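Local coordinates for AB hydrolase-1 domain-containing protein (Parabacteroides distasonis, PDB 4Q34), which is of unknown function but, as a member of the alpha/beta hydrolase family, is probably an esterase, at residues V111-F116 and E135-Y140. Sequence-based numbering, arbitrary orientation.
Sequences VWFNRF and ETLDQY
The phenol of Tyr-140 drives its hydroxyl against the side chain of Phe-116, and this is the tight part of the contact. Tyr-140 OH lies 3.1 Å from Phe-116 CB and equally close to Phe-116 CD2, so it meets the root of the side chain and the CG-CD2 side of the ring, approached obliquely. Behind it, Tyr-140 CZ stands 3.7 Å from Phe-116 CD2. The two rings are steeply inclined, at 74°, with centroids 5.9 Å apart, in neither a stack nor a T. With CB already directed at the partner and CG anti to the backbone N (chi1 -162°), the Tyr-140 ring extends to Phe-116. The other half is looser: Leu-137 lays the single methyl CD1 at the edge of the Phe-113 ring, 3.9 Å from Phe-113 CD2, and is itself partly exposed. Nearby, Gln-139 OE1 accepts a hydrogen bond from Ala-15 N of the second subunit. The contact thus joins helix 109-115 and the residue after it to helix 134-142, between strands 83-87 and 170-175 of the alpha/beta-hydrolase sheet. Trp-121 and Tyr-124, from the hairpin of strands 119-120 and 123-124, meet Phe-113 edge-to-face, and His-298 hydrogen-bonds the Phe-116 backbone.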
loop_
_atom_site.group_PDB
_atom_site.type_symbol
_atom_site.label_atom_id
_atom_site.label_comp_id
_atom_site.label_asym_id
_atom_site.label_seq_id
_atom_site.Cartn_x
_atom_site.Cartn_y
_atom_site.Cartn_z
ATOM N N VAL A 111 -13.959 19.324 6.995
ATOM C CA VAL A 111 -14.317 19.734 5.633
ATOM C C VAL A 111 -14.500 18.516 4.725
ATOM O O VAL A 111 -15.530 18.391 4.044
ATOM C CB VAL A 111 -13.300 20.722 5.035
ATOM C CG1 VAL A 111 -13.717 21.108 3.625
ATOM C CG2 VAL A 111 -13.152 21.954 5.927
ATOM N N TRP A 112 -13.558 17.571 4.743
ATOM C CA TRP A 112 -13.764 16.336 4.016
ATOM C C TRP A 112 -15.050 15.577 4.362
ATOM O O TRP A 112 -15.687 15.020 3.487
ATOM C CB TRP A 112 -12.570 15.372 4.132
ATOM C CG TRP A 112 -11.319 15.833 3.448
ATOM C CD1 TRP A 112 -10.180 16.292 4.047
ATOM C CD2 TRP A 112 -11.065 15.835 2.044
ATOM N NE1 TRP A 112 -9.221 16.609 3.093
ATOM C CE2 TRP A 112 -9.744 16.343 1.855
ATOM C CE3 TRP A 112 -11.821 15.478 0.924
ATOM C CZ2 TRP A 112 -9.158 16.463 0.587
ATOM C CZ3 TRP A 112 -11.237 15.598 -0.348
ATOM C CH2 TRP A 112 -9.930 16.101 -0.503
ATOM N N PHE A 113 -15.425 15.558 5.628
ATOM C CA PHE A 113 -16.695 14.923 6.062
ATOM C C PHE A 113 -17.854 15.497 5.259
ATOM O O PHE A 113 -18.681 14.782 4.726
ATOM C CB PHE A 113 -16.836 15.181 7.554
ATOM C CG PHE A 113 -18.063 14.613 8.201
ATOM C CD1 PHE A 113 -19.253 15.320 8.219
ATOM C CD2 PHE A 113 -18.000 13.402 8.895
ATOM C CE1 PHE A 113 -20.371 14.818 8.879
ATOM C CE2 PHE A 113 -19.109 12.910 9.565
ATOM C CZ PHE A 113 -20.290 13.618 9.556
ATOM N N ASN A 114 -17.902 16.820 5.174
ATOM C CA ASN A 114 -18.927 17.492 4.364
ATOM C C ASN A 114 -18.794 17.240 2.871
ATOM O O ASN A 114 -19.760 16.928 2.209
ATOM C CB ASN A 114 -18.854 18.998 4.594
ATOM C CG ASN A 114 -19.333 19.405 5.957
ATOM O OD1 ASN A 114 -19.320 18.625 6.896
ATOM N ND2 ASN A 114 -19.750 20.648 6.074
ATOM N N ARG A 115 -17.565 17.363 2.352
ATOM C CA ARG A 115 -17.275 17.177 0.939
ATOM C C ARG A 115 -17.694 15.787 0.448
ATOM O O ARG A 115 -18.110 15.623 -0.699
ATOM C CB ARG A 115 -15.763 17.330 0.722
ATOM C CG ARG A 115 -15.274 17.020 -0.665
ATOM C CD ARG A 115 -15.964 17.898 -1.695
ATOM N NE ARG A 115 -15.305 17.846 -3.003
ATOM C CZ ARG A 115 -15.642 18.641 -4.020
ATOM N NH1 ARG A 115 -16.621 19.529 -3.881
ATOM N NH2 ARG A 115 -14.978 18.567 -5.161
ATOM N N PHE A 116 -17.570 14.802 1.333
ATOM C CA PHE A 116 -17.936 13.408 1.038
ATOM C C PHE A 116 -19.409 13.088 1.289
ATOM O O PHE A 116 -19.861 11.966 1.047
ATOM C CB PHE A 116 -17.032 12.450 1.823
ATOM C CG PHE A 116 -15.576 12.473 1.383
ATOM C CD1 PHE A 116 -15.211 12.951 0.114
ATOM C CD2 PHE A 116 -14.579 12.016 2.231
ATOM C CE1 PHE A 116 -13.895 12.928 -0.307
ATOM C CE2 PHE A 116 -13.260 11.999 1.811
ATOM C CZ PHE A 116 -12.921 12.436 0.541
ATOM N N GLU A 135 -14.983 4.885 15.959
ATOM C CA GLU A 135 -13.949 4.029 15.365
ATOM C C GLU A 135 -14.034 4.012 13.840
ATOM O O GLU A 135 -13.014 4.015 13.149
ATOM C CB GLU A 135 -14.027 2.598 15.922
ATOM C CG GLU A 135 -13.507 2.456 17.354
ATOM C CD GLU A 135 -12.230 3.258 17.624
ATOM O OE1 GLU A 135 -11.205 3.030 16.929
ATOM O OE2 GLU A 135 -12.253 4.128 18.531
ATOM N N THR A 136 -15.254 3.980 13.311
ATOM C CA THR A 136 -15.496 4.085 11.872
ATOM C C THR A 136 -14.899 5.379 11.335
ATOM O O THR A 136 -14.200 5.378 10.333
ATOM C CB THR A 136 -17.002 3.990 11.536
ATOM O OG1 THR A 136 -17.495 2.699 11.934
ATOM C CG2 THR A 136 -17.284 4.248 10.046
ATOM N N LEU A 137 -15.168 6.491 11.994
ATOM C CA LEU A 137 -14.636 7.766 11.498
ATOM C C LEU A 137 -13.128 7.843 11.595
ATOM O O LEU A 137 -12.506 8.401 10.715
ATOM C CB LEU A 137 -15.252 8.959 12.236
ATOM C CG LEU A 137 -15.272 10.283 11.468
ATOM C CD1 LEU A 137 -16.089 10.221 10.199
ATOM C CD2 LEU A 137 -15.798 11.404 12.353
ATOM N N ASP A 138 -12.560 7.285 12.656
ATOM C CA ASP A 138 -11.121 7.161 12.796
ATOM C C ASP A 138 -10.527 6.451 11.572
ATOM O O ASP A 138 -9.567 6.925 10.949
ATOM C CB ASP A 138 -10.772 6.364 14.080
ATOM C CG ASP A 138 -9.259 6.182 14.295
ATOM O OD1 ASP A 138 -8.552 7.176 14.455
ATOM O OD2 ASP A 138 -8.753 5.025 14.287
ATOM N N GLN A 139 -11.094 5.300 11.219
ATOM C CA GLN A 139 -10.655 4.588 10.040
ATOM C C GLN A 139 -10.772 5.387 8.767
ATOM O O GLN A 139 -9.883 5.347 7.914
ATOM C CB GLN A 139 -11.406 3.259 9.838
ATOM C CG GLN A 139 -11.027 2.167 10.838
ATOM C CD GLN A 139 -9.565 1.791 10.806
ATOM O OE1 GLN A 139 -9.029 1.476 9.767
ATOM N NE2 GLN A 139 -8.918 1.836 11.946
ATOM N N TYR A 140 -11.889 6.087 8.641
ATOM C CA TYR A 140 -12.175 6.930 7.469
ATOM C C TYR A 140 -11.124 8.000 7.277
ATOM O O TYR A 140 -10.649 8.191 6.152
ATOM C CB TYR A 140 -13.503 7.613 7.677
ATOM C CG TYR A 140 -14.193 8.178 6.449
ATOM C CD1 TYR A 140 -14.457 7.404 5.314
ATOM C CD2 TYR A 140 -14.722 9.458 6.510
ATOM C CE1 TYR A 140 -15.197 7.914 4.259
ATOM C CE2 TYR A 140 -15.448 9.984 5.451
ATOM C CZ TYR A 140 -15.712 9.220 4.355
ATOM O OH TYR A 140 -16.459 9.760 3.327
#